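Local coordinates for protein secreted in xylem 3 (PDB 5OD4) that is a fungal effector, also called Avr2, that probably suppresses plant immunity and can be recognised by the host, although its biochemical activity is undefined, at residues S16-F21 with Y122-E127; V62-P67 with R106-I111; I74-I79 with T98-T103. One frame throughout, in Å; residues are numbered along the deposited sequence. Where two conformers were deposited one is given.

Contact 1. Residues S16-F21 with Y122-E127; sequences SFTTSF and YLTISE. With EDO (1,2-ethanediol), chain F.
The ring of Phe17 meets Leu123 CD2 at its edge, near the ring plane, with CE2 4.4 Å from that methyl, while Ile125 CD1 approaches the ring obliquely, 4.0 Å from Phe17 CD2. These groups lie on one face of an antiparallel sheet in the beta-sandwich, where the outermost strand 17-21 pairs with strand 119-127. With CG anti to the backbone N (chi1 176°) the ring runs along its own strand, and its CD2-CE2 edge faces the Leu123 and Ile125 methyls; outside the two segments it also meets the ring of His48. Thr19 continues this face, turning CG2 rather than its hydroxyl to Leu123 CD2, 4.1 Å away. On the other face the Tyr122 ring receives Ser20 CB obliquely, 3.6 Å from CD2, and Thr18 and Thr124 lie side by side, the Thr18 methyl CG2 against OG1 and CG2 of Thr124.

The backbones join at two hydrogen-bonded pairs, Phe17-Ile125 and Thr19-Leu123, each closed by two reciprocal N-H...O bonds. In the first, the Phe17 N to Ile125 O bond is 2.8 Å and nearly straight, at 166°. The non-hydrogen-bonded pairs draw closer, and Thr18 CA comes within 3.2 Å of Leu123 O. Beyond the strand start, Ser13 N donates to the hydroxyl of Ser16. One water there joins the two serines, lying 2.9 Å from Ser16 OG and 2.6 Å from Ser126 OG.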
# COMPACT_ATOMS: atom_id res chain seq x y z
N SER A 16 1.20 4.81 12.69
CA SER A 16 1.28 3.95 11.52
C SER A 16 -0.10 3.49 11.09
O SER A 16 -1.02 3.41 11.91
CB SER A 16 2.14 2.74 11.83
OG SER A 16 3.45 3.09 12.29
N PHE A 17 -0.20 3.12 9.83
CA PHE A 17 -1.42 2.52 9.30
C PHE A 17 -1.08 1.18 8.70
O PHE A 17 -0.14 1.07 7.92
CB PHE A 17 -2.01 3.40 8.22
CG PHE A 17 -3.23 2.83 7.53
CD1 PHE A 17 -4.43 2.73 8.19
CD2 PHE A 17 -3.16 2.42 6.22
CE1 PHE A 17 -5.55 2.19 7.55
CE2 PHE A 17 -4.26 1.91 5.57
CZ PHE A 17 -5.46 1.80 6.23
N THR A 18 -1.86 0.15 9.03
CA THR A 18 -1.73 -1.16 8.43
C THR A 18 -3.08 -1.63 7.95
O THR A 18 -4.10 -1.40 8.60
CB THR A 18 -1.15 -2.15 9.42
OG1 THR A 18 -1.98 -2.22 10.59
CG2 THR A 18 0.25 -1.78 9.82
N THR A 19 -3.08 -2.32 6.82
CA THR A 19 -4.27 -2.98 6.34
C THR A 19 -3.86 -4.17 5.47
O THR A 19 -2.75 -4.24 5.02
CB THR A 19 -5.20 -2.00 5.59
OG1 THR A 19 -6.47 -2.63 5.41
CG2 THR A 19 -4.64 -1.52 4.26
N SER A 20 -4.78 -5.08 5.28
CA SER A 20 -4.56 -6.16 4.34
C SER A 20 -5.72 -6.26 3.39
O SER A 20 -6.83 -5.84 3.71
CB SER A 20 -4.36 -7.46 5.05
OG SER A 20 -5.50 -7.81 5.79
N PHE A 21 -5.47 -6.84 2.23
CA PHE A 21 -6.53 -7.01 1.24
C PHE A 21 -6.23 -8.18 0.35
O PHE A 21 -5.10 -8.59 0.17
CB PHE A 21 -6.78 -5.74 0.42
CG PHE A 21 -5.61 -5.31 -0.43
CD1 PHE A 21 -4.60 -4.51 0.09
CD2 PHE A 21 -5.49 -5.72 -1.76
CE1 PHE A 21 -3.55 -4.09 -0.71
CE2 PHE A 21 -4.44 -5.30 -2.54
CZ PHE A 21 -3.47 -4.50 -2.01
N TYR A 122 -0.34 -6.99 2.30
CA TYR A 122 -0.28 -6.30 3.60
C TYR A 122 0.44 -4.99 3.41
O TYR A 122 1.63 -4.97 3.09
CB TYR A 122 0.46 -7.18 4.64
CG TYR A 122 -0.27 -8.47 4.92
CD1 TYR A 122 -0.20 -9.57 4.05
CD2 TYR A 122 -1.07 -8.57 6.04
CE1 TYR A 122 -0.88 -10.74 4.31
CE2 TYR A 122 -1.80 -9.75 6.31
CZ TYR A 122 -1.70 -10.80 5.42
OH TYR A 122 -2.38 -11.97 5.67
N LEU A 123 -0.28 -3.89 3.61
CA LEU A 123 0.24 -2.54 3.45
C LEU A 123 0.55 -1.95 4.82
O LEU A 123 -0.28 -2.01 5.72
CB LEU A 123 -0.83 -1.67 2.76
CG LEU A 123 -0.59 -0.18 2.67
CD1 LEU A 123 0.63 0.13 1.82
CD2 LEU A 123 -1.82 0.53 2.15
N THR A 124 1.72 -1.32 4.92
CA THR A 124 2.09 -0.54 6.12
C THR A 124 2.55 0.82 5.65
O THR A 124 3.36 0.92 4.72
CB THR A 124 3.19 -1.22 6.93
OG1 THR A 124 2.80 -2.54 7.31
CG2 THR A 124 3.51 -0.44 8.20
N ILE A 125 2.07 1.86 6.32
CA ILE A 125 2.51 3.26 6.11
C ILE A 125 2.99 3.75 7.46
O ILE A 125 2.23 3.68 8.46
CB ILE A 125 1.36 4.14 5.62
CG1 ILE A 125 0.77 3.61 4.29
CG2 ILE A 125 1.81 5.57 5.45
CD1 ILE A 125 -0.52 4.30 3.86
N SER A 126 4.21 4.29 7.53
CA SER A 126 4.74 4.79 8.81
C SER A 126 5.67 5.94 8.60
O SER A 126 6.50 5.91 7.72
CB SER A 126 5.48 3.67 9.52
OG SER A 126 5.88 4.09 10.80
N GLU A 127 5.59 6.93 9.48
CA GLU A 127 6.60 7.98 9.53
C GLU A 127 7.94 7.41 9.86
O GLU A 127 8.02 6.54 10.71
CB GLU A 127 6.18 9.08 10.52
CG GLU A 127 7.16 10.23 10.56
CD GLU A 127 6.80 11.36 11.52
OE1 GLU A 127 5.68 11.29 12.12
OE2 GLU A 127 7.63 12.28 11.67
C1 EDO F . 8.37 11.78 15.20
O1 EDO F . 8.56 10.36 15.40
C2 EDO F . 6.91 12.19 15.42
O2 EDO F . 6.02 11.20 14.92
O HOH W 1 6.26 2.76 13.06

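Contact 2. Residues V62-P67 with R106-I111; sequences VIDVAP and RGPATI. With EDO (1,2-ethanediol), chain D.
Asp64 and Thr110 lie side by side on one face of an antiparallel strand pair, strand 60-66 with the sheet-edge strand 109-114, in the second sheet of the beta-sandwich. The tight part is the stretch from Ile63 to Val65. Ile63 exchanges two backbone hydrogen bonds with Ile111, that from Ile63 N to Ile111 O being almost linear (172°), and Val65 does the same with Ala109. The apolar side chains of these four residues turn to the buried face, toward Ile79 and Val81 of the opposing sheet.

The opposite face is polar and more open at Thr110 and Pro108. Thr110 OG1, beside the backbone N (chi1 -60°), donates its proton to Asp64 OD1 at 2.7 Å, meeting it on the anti side, 27° out of the carboxylate plane. The second carboxylate oxygen, OD2, is held by Arg49 and Tyr51, so both ends of this buried group are engaged. Pro108, after a cis peptide bond, sets CB 3.8 Å from Asp64 CB. Past it strand pairing ends at the exposed 106-108 loop, where no backbone hydrogen bond crosses and Pro67 CD merely touches Arg106 O at 3.4 Å, and an ethanediol, probably from the crystallisation liquor, donates from O2 to Gly107 O at 3.2 Å.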
# COMPACT_ATOMS: atom_id res chain seq x y z
N VAL A 62 -3.04 -1.05 -7.83
CA VAL A 62 -2.39 0.23 -7.56
C VAL A 62 -2.66 0.67 -6.14
O VAL A 62 -3.82 0.58 -5.68
CB VAL A 62 -2.89 1.32 -8.54
CG1 VAL A 62 -2.08 2.59 -8.36
CG2 VAL A 62 -2.82 0.84 -10.00
N ILE A 63 -1.63 1.19 -5.48
CA ILE A 63 -1.79 1.87 -4.20
C ILE A 63 -1.21 3.26 -4.35
O ILE A 63 -0.05 3.40 -4.72
CB ILE A 63 -1.09 1.12 -3.07
CG1 ILE A 63 -1.64 -0.30 -2.96
CG2 ILE A 63 -1.26 1.89 -1.73
CD1 ILE A 63 -1.07 -1.13 -1.84
N ASP A 64 -2.00 4.27 -4.00
CA ASP A 64 -1.53 5.67 -3.90
C ASP A 64 -1.62 6.12 -2.46
O ASP A 64 -2.61 5.84 -1.78
CB ASP A 64 -2.40 6.60 -4.75
CG ASP A 64 -2.33 6.37 -6.22
OD1 ASP A 64 -1.25 6.08 -6.78
OD2 ASP A 64 -3.41 6.55 -6.90
N VAL A 65 -0.61 6.91 -2.02
CA VAL A 65 -0.59 7.48 -0.67
C VAL A 65 -0.26 8.96 -0.83
O VAL A 65 0.70 9.31 -1.51
CB VAL A 65 0.47 6.79 0.19
CG1 VAL A 65 0.55 7.46 1.56
CG2 VAL A 65 0.16 5.31 0.33
N ALA A 66 -1.06 9.85 -0.19
CA ALA A 66 -0.82 11.27 -0.36
C ALA A 66 -1.21 12.02 0.88
O ALA A 66 -2.10 11.60 1.64
CB ALA A 66 -1.61 11.81 -1.55
N PRO A 67 -0.61 13.20 1.10
CA PRO A 67 -1.13 14.12 2.11
C PRO A 67 -2.55 14.54 1.78
O PRO A 67 -2.96 14.47 0.61
CB PRO A 67 -0.19 15.34 2.03
CG PRO A 67 1.02 14.85 1.28
CD PRO A 67 0.49 13.82 0.34
N ARG A 106 4.27 16.42 -2.61
CA ARG A 106 2.82 16.50 -2.71
C ARG A 106 2.16 15.16 -2.98
O ARG A 106 0.97 15.00 -2.78
CB ARG A 106 2.45 17.50 -3.80
CG ARG A 106 2.85 18.90 -3.35
CD ARG A 106 2.50 20.01 -4.30
NE ARG A 106 2.90 21.29 -3.71
CZ ARG A 106 4.16 21.70 -3.55
NH1 ARG A 106 5.18 20.95 -3.95
NH2 ARG A 106 4.41 22.88 -2.99
N GLY A 107 2.94 14.19 -3.48
CA GLY A 107 2.39 12.90 -3.77
C GLY A 107 1.57 12.87 -5.04
O GLY A 107 1.51 13.84 -5.79
N PRO A 108 0.94 11.74 -5.29
CA PRO A 108 1.03 10.54 -4.45
C PRO A 108 2.37 9.82 -4.60
O PRO A 108 3.04 9.90 -5.62
CB PRO A 108 -0.09 9.65 -5.02
CG PRO A 108 -0.18 10.06 -6.44
CD PRO A 108 0.08 11.53 -6.47
N ALA A 109 2.71 9.10 -3.55
CA ALA A 109 3.61 7.96 -3.64
C ALA A 109 2.80 6.80 -4.16
O ALA A 109 1.68 6.58 -3.68
CB ALA A 109 4.22 7.63 -2.29
N THR A 110 3.32 6.05 -5.15
CA THR A 110 2.52 5.03 -5.85
C THR A 110 3.31 3.75 -5.96
O THR A 110 4.52 3.76 -6.25
CB THR A 110 2.14 5.55 -7.26
OG1 THR A 110 1.38 6.76 -7.12
CG2 THR A 110 1.36 4.55 -8.03
N ILE A 111 2.60 2.65 -5.78
CA ILE A 111 3.09 1.30 -6.03
C ILE A 111 2.10 0.59 -6.93
O ILE A 111 0.90 0.76 -6.73
CB ILE A 111 3.23 0.54 -4.70
CG1 ILE A 111 4.25 1.20 -3.80
CG2 ILE A 111 3.50 -0.91 -4.91
CD1 ILE A 111 4.29 0.64 -2.41
C1 EDO D . -3.01 13.88 -4.77
O1 EDO D . -2.96 13.90 -6.19
C2 EDO D . -1.71 14.52 -4.30
O2 EDO D . -1.20 15.48 -5.25

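Contact 3. Residues I74-I79 with T98-T103; sequences IANYEI and TARLST
Arg100 curls back across the beta hairpin formed by strands 77-85 and 94-101 to reach Glu78, its non-hydrogen-bonded partner in one antiparallel sheet of the sandwich. Its CB lies 3.9 Å from Tyr77 O. The chain then bends at both chi2 (-77°) and chi3 (-69°), returning over the neighbouring strand. CD comes 3.2 Å from Glu78 OE1, and the guanidinium that follows has Tyr77 O over one face, offset toward the rim. At the tip the two nitrogens part: NH1 makes a salt bridge to Glu78 OE1 at 3.1 Å, whereas NH2 passes 3.5 Å from Asn76 CB and forms a salt bridge with Asp128. Glu78 OE1 lies at the guanidinium edge, close to its plane, but is itself met on its anti side, the two flat groups being turned 51° apart. Glu78 contributes a bend of its own at chi2, and its other oxygen, OE2, lies close to that of Glu80, a like charge that the arginine probably offsets in part.

The reverse face is apolar. Tyr77 and Leu101 run side by side, with CD1 of the ring 4.0 Å from Leu101 CD2, and Ile79 sets CB against Ala99 CB. Ile79 also reaches Ala109 and Ile111 of the opposing sheet, and this side of the hairpin thus enters the sandwich core. Paired backbone hydrogen bonds link Tyr77 with Leu101 and Ile79 with Ala99.

Where regular pairing ends, Asn76 takes over through its side chain, which crosses Thr103 at about a right angle. Its OD1 accepts Thr103 N at 2.9 Å, the donor standing well above the amide carbonyl plane, and a weak second bond arrives from Thr103 OG1.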
# COMPACT_ATOMS: atom_id res chain seq x y z
N ILE A 74 4.82 16.56 5.80
CA ILE A 74 5.56 17.27 6.84
C ILE A 74 6.71 16.46 7.40
O ILE A 74 7.44 16.94 8.28
CB ILE A 74 4.64 17.72 7.99
CG1 ILE A 74 4.13 16.55 8.83
CG2 ILE A 74 3.50 18.55 7.46
CD1 ILE A 74 3.25 16.99 9.97
N ALA A 75 6.90 15.25 6.89
CA ALA A 75 7.90 14.29 7.36
C ALA A 75 8.11 13.30 6.23
O ALA A 75 7.40 13.31 5.23
CB ALA A 75 7.48 13.63 8.64
N ASN A 76 9.10 12.42 6.45
CA ASN A 76 9.30 11.28 5.53
C ASN A 76 8.52 10.08 6.00
O ASN A 76 8.45 9.82 7.20
CB ASN A 76 10.78 10.91 5.50
CG ASN A 76 11.64 12.01 4.94
OD1 ASN A 76 11.42 12.48 3.82
ND2 ASN A 76 12.65 12.42 5.71
N TYR A 77 7.95 9.35 5.05
CA TYR A 77 7.16 8.15 5.34
C TYR A 77 7.64 7.00 4.51
O TYR A 77 7.97 7.12 3.32
CB TYR A 77 5.66 8.38 5.05
CG TYR A 77 5.04 9.49 5.86
CD1 TYR A 77 5.18 10.82 5.44
CD2 TYR A 77 4.33 9.26 7.00
CE1 TYR A 77 4.62 11.84 6.16
CE2 TYR A 77 3.74 10.29 7.72
CZ TYR A 77 3.89 11.57 7.30
OH TYR A 77 3.35 12.65 7.95
N GLU A 78 7.65 5.83 5.15
CA GLU A 78 7.94 4.53 4.54
C GLU A 78 6.62 3.85 4.23
O GLU A 78 5.73 3.77 5.08
CB GLU A 78 8.76 3.71 5.54
CG GLU A 78 9.10 2.29 5.12
CD GLU A 78 10.12 2.18 4.03
OE1 GLU A 78 10.61 3.17 3.50
OE2 GLU A 78 10.46 1.00 3.69
N ILE A 79 6.49 3.33 3.00
CA ILE A 79 5.29 2.65 2.53
C ILE A 79 5.74 1.27 2.04
O ILE A 79 6.62 1.18 1.20
CB ILE A 79 4.63 3.42 1.39
CG1 ILE A 79 4.24 4.83 1.82
CG2 ILE A 79 3.41 2.67 0.88
CD1 ILE A 79 4.10 5.79 0.68
N THR A 98 8.04 -1.30 -2.19
CA THR A 98 8.08 -0.20 -1.24
C THR A 98 8.09 1.13 -1.96
O THR A 98 8.42 1.21 -3.15
CB THR A 98 9.31 -0.30 -0.31
OG1 THR A 98 10.47 -0.05 -1.10
CG2 THR A 98 9.44 -1.66 0.39
N ALA A 99 7.74 2.18 -1.22
CA ALA A 99 7.78 3.53 -1.74
C ALA A 99 8.01 4.49 -0.59
O ALA A 99 7.94 4.14 0.56
CB ALA A 99 6.51 3.88 -2.49
N ARG A 100 8.39 5.72 -0.95
CA ARG A 100 8.62 6.80 0.01
C ARG A 100 7.74 7.99 -0.31
O ARG A 100 7.54 8.33 -1.48
CB ARG A 100 10.07 7.24 -0.01
CG ARG A 100 11.08 6.14 0.25
CD ARG A 100 11.15 5.80 1.72
NE ARG A 100 11.75 6.89 2.47
CZ ARG A 100 11.82 6.95 3.79
NH1 ARG A 100 11.33 5.97 4.52
NH2 ARG A 100 12.35 8.02 4.34
N LEU A 101 7.24 8.64 0.74
CA LEU A 101 6.63 9.98 0.65
C LEU A 101 7.58 10.88 1.42
O LEU A 101 7.69 10.78 2.62
CB LEU A 101 5.17 9.98 1.24
CG LEU A 101 4.44 11.33 1.16
CD1 LEU A 101 4.09 11.68 -0.28
CD2 LEU A 101 3.21 11.28 2.02
N SER A 102 8.32 11.75 0.69
CA SER A 102 9.37 12.55 1.28
C SER A 102 8.85 13.89 1.81
O SER A 102 7.87 14.44 1.30
CB SER A 102 10.41 12.86 0.19
OG SER A 102 9.74 13.45 -0.91
N THR A 103 9.55 14.44 2.79
CA THR A 103 9.17 15.76 3.32
C THR A 103 9.11 16.78 2.19
O THR A 103 10.02 16.90 1.40
CB THR A 103 10.22 16.22 4.32
OG1 THR A 103 10.34 15.20 5.28
CG2 THR A 103 9.82 17.52 5.00

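Overall arrangement
The three contacts sample both sheets of the beta-sandwich. Contacts 1 and 3 share one sheet, ordered 17-21, 119-127, 77-85, 94-101, and meet where strands 119-127 and 77-85 are neighbours; contact 2 belongs to the other. Centres of contacts 1 and 2, and of 1 and 3, are about 13 Å apart, and those of 2 and 3 about 10 Å. Along the chain contact 3, within the 77-85/94-101 hairpin, falls between the segments of contact 2, which in turn fall between those of contact 1, so near-terminal strands close the whole. Ile63, Val65 and Ala109 of contact 2 pack against Leu123, Ile125 and Ile79, knitting the sheets into one core.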